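Local atomic coordinates of MlnE (Bacillus amyloliquefaciens subsp. plantarum, PDB entry 5D2E), a protein that carries, in its N-terminal portion, a B-type ketoreductase of the macrolactin assembly line, which binds NADP and probably reduces beta-keto groups of the growing polyketide. Residues Ser68-Leu77 and Lys222-Trp233. Numbering follows the deposited sequence.
Sequences SMYTVMKRQL and KQHIADVISFEW
Helix 70-76 and helix 222-233 run in broadly the same direction, their axes inclined by 49° and 9.4 Å apart at closest approach, with Met-73 set against Ala-226 where the backbones draw near. The pair illustrates how a buried polar knob and an apolar layer can share one helix interface: a glutamine fills one part of it, and methionines pack toward Phe-62 in another. The knob is Gln-76, whose side chain enters a hole formed by Gln-223, Ala-226, Asp-227 and Ser-230. Its NE2 gives a nearly straight hydrogen bond (175°) to Ser-230 OG, 2.9 Å away and lying in the amide plane, and a weak one to Asp-227 OD1. Ser-230 OG is bonded also to Lys-52 O, which ties the hole to the loop leading into strand 60-64. The other end of the same amide, Gln-76 OE1, accepts from Gln-223 NE2 at 3.0 Å, the two amide planes turned 40° apart. Gln-223, with CG anti to the backbone N and a bend at chi2, also brings NE2 to Asp-227 OD1, which it meets from above the carboxylate plane. A water bridges Gln-223 OE1 to Val-72 O.

Both helices belong to the structural, Rossmann-like subdomain that precedes the catalytic one in ketoreductases of modular polyketide synthases, and they cover the same face of its parallel strands, 60-64 and 127-133. The methionines carry much of the apolar packing: Met-73 SD lies 4.0 Å from Ala-226 CB, and its CE approaches Trp-233 CH2 obliquely, as does Leu-77 CD2 the neighbouring CZ3, while Phe-62 of the sheet touches both Met-73 and Ile-229. Met-69, bent at chi2 and chi3, brings CE within 3.7 Å of Ile-225 CG2. Past its sulfur, in the opposite direction, runs the extended chain of Lys-222, whose NZ donates to a lone pair of Ser-68 O at 2.9 Å.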
ATOM      1  N   SER A  68      25.148   2.223  14.662  1.00 31.98           N
ATOM      2  CA  SER A  68      25.852   2.671  13.464  1.00 34.07           C
ATOM      3  C   SER A  68      25.627   4.125  13.159  1.00 31.90           C
ATOM      4  O   SER A  68      26.447   4.759  12.513  1.00 35.99           O
ATOM      5  CB  SER A  68      25.488   1.812  12.252  1.00 34.81           C
ATOM      6  OG  SER A  68      24.109   1.908  12.006  1.00 37.34           O
ATOM      7  N   MET A  69      24.519   4.710  13.617  1.00 30.59           N
ATOM      8  CA  MET A  69      24.313   6.134  13.376  1.00 26.29           C
ATOM      9  C   MET A  69      24.686   7.066  14.557  1.00 28.66           C
ATOM     10  O   MET A  69      24.545   8.293  14.450  1.00 27.93           O
ATOM     11  CB  MET A  69      22.868   6.337  12.976  1.00 29.33           C
ATOM     12  CG  MET A  69      22.580   5.802  11.569  1.00 32.97           C
ATOM     13  SD  MET A  69      23.371   6.783  10.261  1.00 32.22           S
ATOM     14  CE  MET A  69      22.801   8.432  10.380  1.00 29.73           C
ATOM     15  N   TYR A  70      25.186   6.515  15.661  1.00 29.38           N
ATOM     16  CA  TYR A  70      25.342   7.336  16.870  1.00 29.47           C
ATOM     17  C   TYR A  70      26.398   8.449  16.688  1.00 31.08           C
ATOM     18  O   TYR A  70      26.116   9.670  16.840  1.00 28.09           O
ATOM     19  CB  TYR A  70      25.635   6.465  18.099  1.00 33.05           C
ATOM     20  CG  TYR A  70      25.839   7.324  19.328  1.00 35.60           C
ATOM     21  CD1 TYR A  70      24.747   7.870  20.014  1.00 33.37           C
ATOM     22  CD2 TYR A  70      27.118   7.610  19.782  1.00 37.17           C
ATOM     23  CE1 TYR A  70      24.917   8.676  21.135  1.00 32.64           C
ATOM     24  CE2 TYR A  70      27.311   8.422  20.890  1.00 37.71           C
ATOM     25  CZ  TYR A  70      26.200   8.937  21.557  1.00 39.31           C
ATOM     26  OH  TYR A  70      26.402   9.732  22.636  1.00 39.54           O
ATOM     27  N   THR A  71      27.611   8.051  16.316  1.00 33.38           N
ATOM     28  CA  THR A  71      28.744   9.042  16.136  1.00 32.77           C
ATOM     29  C   THR A  71      28.471  10.094  15.140  1.00 29.75           C
ATOM     30  O   THR A  71      28.709  11.283  15.383  1.00 30.93           O
ATOM     31  CB  THR A  71      29.985   8.314  15.633  1.00 37.56           C
ATOM     32  OG1 THR A  71      30.279   7.322  16.607  1.00 39.37           O
ATOM     33  CG2 THR A  71      31.165   9.292  15.500  1.00 52.25           C
ATOM     34  N   VAL A  72      27.910   9.687  13.977  1.00 29.41           N
ATOM     35  CA  VAL A  72      27.720  10.668  12.962  1.00 29.41           C
ATOM     36  C   VAL A  72      26.685  11.658  13.407  1.00 26.06           C
ATOM     37  O   VAL A  72      26.731  12.828  13.041  1.00 28.09           O
ATOM     38  CB  VAL A  72      27.363  10.055  11.549  1.00 33.97           C
ATOM     39  CG1 VAL A  72      25.915   9.539  11.525  1.00 38.96           C
ATOM     40  CG2 VAL A  72      27.473  11.121  10.503  1.00 36.38           C
ATOM     41  N   MET A  73      25.674  11.188  14.139  1.00 27.50           N
ATOM     42  CA  MET A  73      24.619  12.100  14.530  1.00 27.48           C
ATOM     43  C   MET A  73      25.126  12.989  15.670  1.00 29.09           C
ATOM     44  O   MET A  73      24.807  14.171  15.719  1.00 26.30           O
ATOM     45  CB  MET A  73      23.353  11.345  14.985  1.00 30.06           C
ATOM     46  CG  MET A  73      22.528  10.666  13.896  1.00 30.32           C
ATOM     47  SD  MET A  73      22.072  11.795  12.614  1.00 29.96           S
ATOM     48  CE  MET A  73      21.005  12.939  13.411  1.00 35.88           C
ATOM     49  N   LYS A  74      25.905  12.439  16.603  1.00 27.46           N
ATOM     50  CA  LYS A  74      26.547  13.351  17.632  1.00 31.75           C
ATOM     51  C   LYS A  74      27.400  14.474  16.985  1.00 32.86           C
ATOM     52  O   LYS A  74      27.264  15.693  17.330  1.00 32.75           O
ATOM     53  CB  LYS A  74      27.449  12.538  18.574  1.00 33.05           C
ATOM     54  CG  LYS A  74      26.712  11.536  19.404  1.00 36.00           C
ATOM     55  CD  LYS A  74      25.637  12.185  20.316  1.00 40.11           C
ATOM     56  CE  LYS A  74      26.255  13.070  21.414  1.00 41.98           C
ATOM     57  NZ  LYS A  74      25.175  13.708  22.194  1.00 44.69           N
ATOM     58  N   ARG A  75      28.176  14.076  15.975  1.00 31.94           N
ATOM     59  CA  ARG A  75      28.957  15.075  15.222  1.00 34.20           C
ATOM     60  C   ARG A  75      28.092  16.065  14.509  1.00 33.67           C
ATOM     61  O   ARG A  75      28.306  17.283  14.563  1.00 32.70           O
ATOM     62  CB  ARG A  75      29.939  14.432  14.282  1.00 39.15           C
ATOM     63  CG  ARG A  75      30.853  15.485  13.653  1.00 50.39           C
ATOM     64  CD  ARG A  75      32.060  14.893  12.919  1.00 59.28           C
ATOM     65  NE  ARG A  75      32.353  13.509  13.332  1.00 66.24           N
ATOM     66  CZ  ARG A  75      32.058  12.430  12.611  1.00 68.90           C
ATOM     67  NH1 ARG A  75      31.481  12.567  11.419  1.00 69.61           N
ATOM     68  NH2 ARG A  75      32.354  11.212  13.073  1.00 66.15           N
ATOM     69  N   GLN A  76      27.009  15.578  13.924  1.00 33.12           N
ATOM     70  CA  GLN A  76      26.125  16.473  13.205  1.00 29.99           C
ATOM     71  C   GLN A  76      25.486  17.536  14.120  1.00 27.71           C
ATOM     72  O   GLN A  76      25.235  18.683  13.722  1.00 31.02           O
ATOM     73  CB  GLN A  76      25.028  15.616  12.515  1.00 27.92           C
ATOM     74  CG  GLN A  76      24.166  16.443  11.587  1.00 30.16           C
ATOM     75  CD  GLN A  76      24.753  16.578  10.199  1.00 33.03           C
ATOM     76  OE1 GLN A  76      25.918  16.285  10.000  1.00 34.45           O
ATOM     77  NE2 GLN A  76      23.909  16.939   9.211  1.00 34.41           N
ATOM     78  N   LEU A  77      25.217  17.135  15.358  1.00 29.56           N
ATOM     79  CA  LEU A  77      24.492  17.973  16.318  1.00 28.59           C
ATOM     80  C   LEU A  77      25.432  18.722  17.267  1.00 34.19           C
ATOM     81  O   LEU A  77      24.957  19.324  18.268  1.00 35.10           O
ATOM     82  CB  LEU A  77      23.555  17.079  17.136  1.00 28.79           C
ATOM     83  CG  LEU A  77      22.434  16.454  16.331  1.00 29.17           C
ATOM     84  CD1 LEU A  77      21.769  15.380  17.160  1.00 31.68           C
ATOM     85  CD2 LEU A  77      21.473  17.532  15.881  1.00 30.19           C
ATOM     86  N   LYS A 222      26.926   7.094   6.033  1.00 36.85           N
ATOM     87  CA  LYS A 222      26.313   7.579   7.286  1.00 33.52           C
ATOM     88  C   LYS A 222      26.168   9.046   7.264  1.00 31.22           C
ATOM     89  O   LYS A 222      25.117   9.576   7.639  1.00 29.93           O
ATOM     90  CB  LYS A 222      27.078   7.108   8.514  1.00 34.74           C
ATOM     91  CG  LYS A 222      26.987   5.599   8.704  1.00 37.44           C
ATOM     92  CD  LYS A 222      28.079   5.179   9.657  1.00 42.76           C
ATOM     93  CE  LYS A 222      28.020   3.695   9.988  1.00 47.32           C
ATOM     94  NZ  LYS A 222      28.749   3.459  11.278  1.00 47.00           N
ATOM     95  N   GLN A 223      27.184   9.745   6.774  1.00 30.05           N
ATOM     96  CA  GLN A 223      27.062  11.164   6.670  1.00 30.41           C
ATOM     97  C   GLN A 223      25.980  11.613   5.717  1.00 32.72           C
ATOM     98  O   GLN A 223      25.335  12.622   5.994  1.00 29.91           O
ATOM     99  CB  GLN A 223      28.406  11.826   6.298  1.00 33.56           C
ATOM    100  CG  GLN A 223      28.358  13.331   6.259  1.00 33.13           C
ATOM    101  CD  GLN A 223      28.085  13.961   7.641  1.00 34.87           C
ATOM    102  OE1 GLN A 223      28.631  13.515   8.690  1.00 35.38           O
ATOM    103  NE2 GLN A 223      27.210  14.995   7.664  1.00 32.47           N
ATOM    104  N   HIS A 224      25.825  10.968   4.558  1.00 32.65           N
ATOM    105  CA  HIS A 224      24.743  11.375   3.629  1.00 34.47           C
ATOM    106  C   HIS A 224      23.361  11.180   4.300  1.00 28.85           C
ATOM    107  O   HIS A 224      22.445  11.965   4.115  1.00 29.68           O
ATOM    108  CB  HIS A 224      24.757  10.558   2.325  1.00 38.96           C
ATOM    109  CG  HIS A 224      25.776  10.988   1.306  1.00 51.46           C
ATOM    110  ND1 HIS A 224      26.706  10.110   0.771  1.00 57.84           N
ATOM    111  CD2 HIS A 224      25.975  12.170   0.675  1.00 61.26           C
ATOM    112  CE1 HIS A 224      27.464  10.749  -0.104  1.00 56.32           C
ATOM    113  NE2 HIS A 224      27.035  11.995  -0.196  1.00 57.34           N
ATOM    114  N   ILE A 225      23.234  10.160   5.125  1.00 29.84           N
ATOM    115  CA  ILE A 225      21.990   9.954   5.862  1.00 27.24           C
ATOM    116  C   ILE A 225      21.734  11.134   6.820  1.00 28.27           C
ATOM    117  O   ILE A 225      20.642  11.718   6.860  1.00 29.26           O
ATOM    118  CB  ILE A 225      21.978   8.636   6.590  1.00 27.32           C
ATOM    119  CG1 ILE A 225      22.092   7.492   5.596  1.00 27.09           C
ATOM    120  CG2 ILE A 225      20.651   8.530   7.362  1.00 28.60           C
ATOM    121  CD1 ILE A 225      22.162   6.105   6.183  1.00 28.38           C
ATOM    122  N   ALA A 226      22.764  11.519   7.573  1.00 27.37           N
ATOM    123  CA  ALA A 226      22.638  12.621   8.455  1.00 26.01           C
ATOM    124  C   ALA A 226      22.248  13.801   7.716  1.00 25.21           C
ATOM    125  O   ALA A 226      21.448  14.647   8.225  1.00 26.91           O
ATOM    126  CB  ALA A 226      23.919  12.875   9.201  1.00 28.31           C
ATOM    127  N   ASP A 227      22.849  13.986   6.525  1.00 26.90           N
ATOM    128  CA  ASP A 227      22.471  15.160   5.758  1.00 27.09           C
ATOM    129  C   ASP A 227      21.029  15.168   5.283  1.00 28.28           C
ATOM    130  O   ASP A 227      20.410  16.207   5.178  1.00 28.41           O
ATOM    131  CB  ASP A 227      23.444  15.363   4.588  1.00 32.68           C
ATOM    132  CG  ASP A 227      24.870  15.803   5.087  1.00 37.69           C
ATOM    133  OD1 ASP A 227      24.993  16.542   6.102  1.00 38.30           O
ATOM    134  OD2 ASP A 227      25.813  15.312   4.488  1.00 43.67           O
ATOM    135  N   VAL A 228      20.521  14.006   4.941  1.00 26.80           N
ATOM    136  CA  VAL A 228      19.078  13.888   4.583  1.00 28.03           C
ATOM    137  C   VAL A 228      18.184  14.215   5.754  1.00 26.80           C
ATOM    138  O   VAL A 228      17.219  14.967   5.616  1.00 26.70           O
ATOM    139  CB  VAL A 228      18.747  12.492   4.049  1.00 28.76           C
ATOM    140  CG1 VAL A 228      17.236  12.295   3.966  1.00 31.61           C
ATOM    141  CG2 VAL A 228      19.379  12.318   2.701  1.00 30.01           C
ATOM    142  N   ILE A 229      18.558  13.730   6.946  1.00 27.73           N
ATOM    143  CA  ILE A 229      17.783  14.085   8.163  1.00 28.75           C
ATOM    144  C   ILE A 229      17.752  15.598   8.383  1.00 30.13           C
ATOM    145  O   ILE A 229      16.681  16.199   8.599  1.00 27.59           O
ATOM    146  CB  ILE A 229      18.329  13.324   9.390  1.00 25.88           C
ATOM    147  CG1 ILE A 229      18.086  11.821   9.202  1.00 27.01           C
ATOM    148  CG2 ILE A 229      17.726  13.790  10.661  1.00 28.46           C
ATOM    149  CD1 ILE A 229      18.859  10.928  10.160  1.00 31.35           C
ATOM    150  N   SER A 230      18.928  16.229   8.319  1.00 27.89           N
ATOM    151  CA  SER A 230      18.949  17.678   8.476  1.00 27.15           C
ATOM    152  C   SER A 230      18.146  18.434   7.423  1.00 27.32           C
ATOM    153  O   SER A 230      17.577  19.489   7.689  1.00 29.45           O
ATOM    154  CB  SER A 230      20.402  18.174   8.499  1.00 30.01           C
ATOM    155  OG  SER A 230      21.098  17.689   9.682  1.00 29.57           O
ATOM    156  N   PHE A 231      18.184  17.934   6.190  1.00 29.57           N
ATOM    157  CA  PHE A 231      17.461  18.528   5.118  1.00 31.37           C
ATOM    158  C   PHE A 231      15.966  18.431   5.415  1.00 31.38           C
ATOM    159  O   PHE A 231      15.205  19.390   5.230  1.00 30.69           O
ATOM    160  CB  PHE A 231      17.830  17.820   3.805  1.00 31.79           C
ATOM    161  CG  PHE A 231      17.147  18.401   2.589  1.00 33.95           C
ATOM    162  CD1 PHE A 231      17.722  19.508   1.913  1.00 38.28           C
ATOM    163  CD2 PHE A 231      15.976  17.831   2.082  1.00 33.97           C
ATOM    164  CE1 PHE A 231      17.110  20.032   0.777  1.00 45.25           C
ATOM    165  CE2 PHE A 231      15.342  18.388   0.962  1.00 39.19           C
ATOM    166  CZ  PHE A 231      15.911  19.496   0.320  1.00 39.61           C
ATOM    167  N   GLU A 232      15.535  17.263   5.872  1.00 30.47           N
ATOM    168  CA  GLU A 232      14.112  17.072   6.220  1.00 32.35           C
ATOM    169  C   GLU A 232      13.713  18.040   7.344  1.00 35.43           C
ATOM    170  O   GLU A 232      12.627  18.676   7.318  1.00 33.23           O
ATOM    171  CB  GLU A 232      13.853  15.604   6.639  1.00 30.32           C
ATOM    172  CG  GLU A 232      13.826  14.641   5.464  1.00 32.67           C
ATOM    173  CD  GLU A 232      12.489  14.661   4.739  1.00 36.64           C
ATOM    174  OE1 GLU A 232      11.540  15.224   5.323  1.00 35.55           O
ATOM    175  OE2 GLU A 232      12.397  14.105   3.634  1.00 35.01           O
ATOM    176  N   TRP A 233      14.580  18.145   8.357  1.00 33.58           N
ATOM    177  CA  TRP A 233      14.256  19.056   9.485  1.00 35.71           C
ATOM    178  C   TRP A 233      14.060  20.488   9.073  1.00 40.00           C
ATOM    179  O   TRP A 233      13.355  21.250   9.737  1.00 39.75           O
ATOM    180  CB  TRP A 233      15.357  19.046  10.507  1.00 35.23           C
ATOM    181  CG  TRP A 233      15.401  17.845  11.340  1.00 32.86           C
ATOM    182  CD1 TRP A 233      14.359  17.004  11.648  1.00 35.25           C
ATOM    183  CD2 TRP A 233      16.525  17.370  12.064  1.00 29.83           C
ATOM    184  NE1 TRP A 233      14.790  16.010  12.517  1.00 32.19           N
ATOM    185  CE2 TRP A 233      16.112  16.213  12.779  1.00 30.89           C
ATOM    186  CE3 TRP A 233      17.860  17.770  12.150  1.00 31.14           C
ATOM    187  CZ2 TRP A 233      16.980  15.495  13.595  1.00 29.21           C
ATOM    188  CZ3 TRP A 233      18.712  17.056  12.932  1.00 28.75           C
ATOM    189  CH2 TRP A 233      18.274  15.921  13.651  1.00 29.93           C
TER
HETATM  190  O   HOH W   1      28.502  14.184  11.227  1.00 34.83           O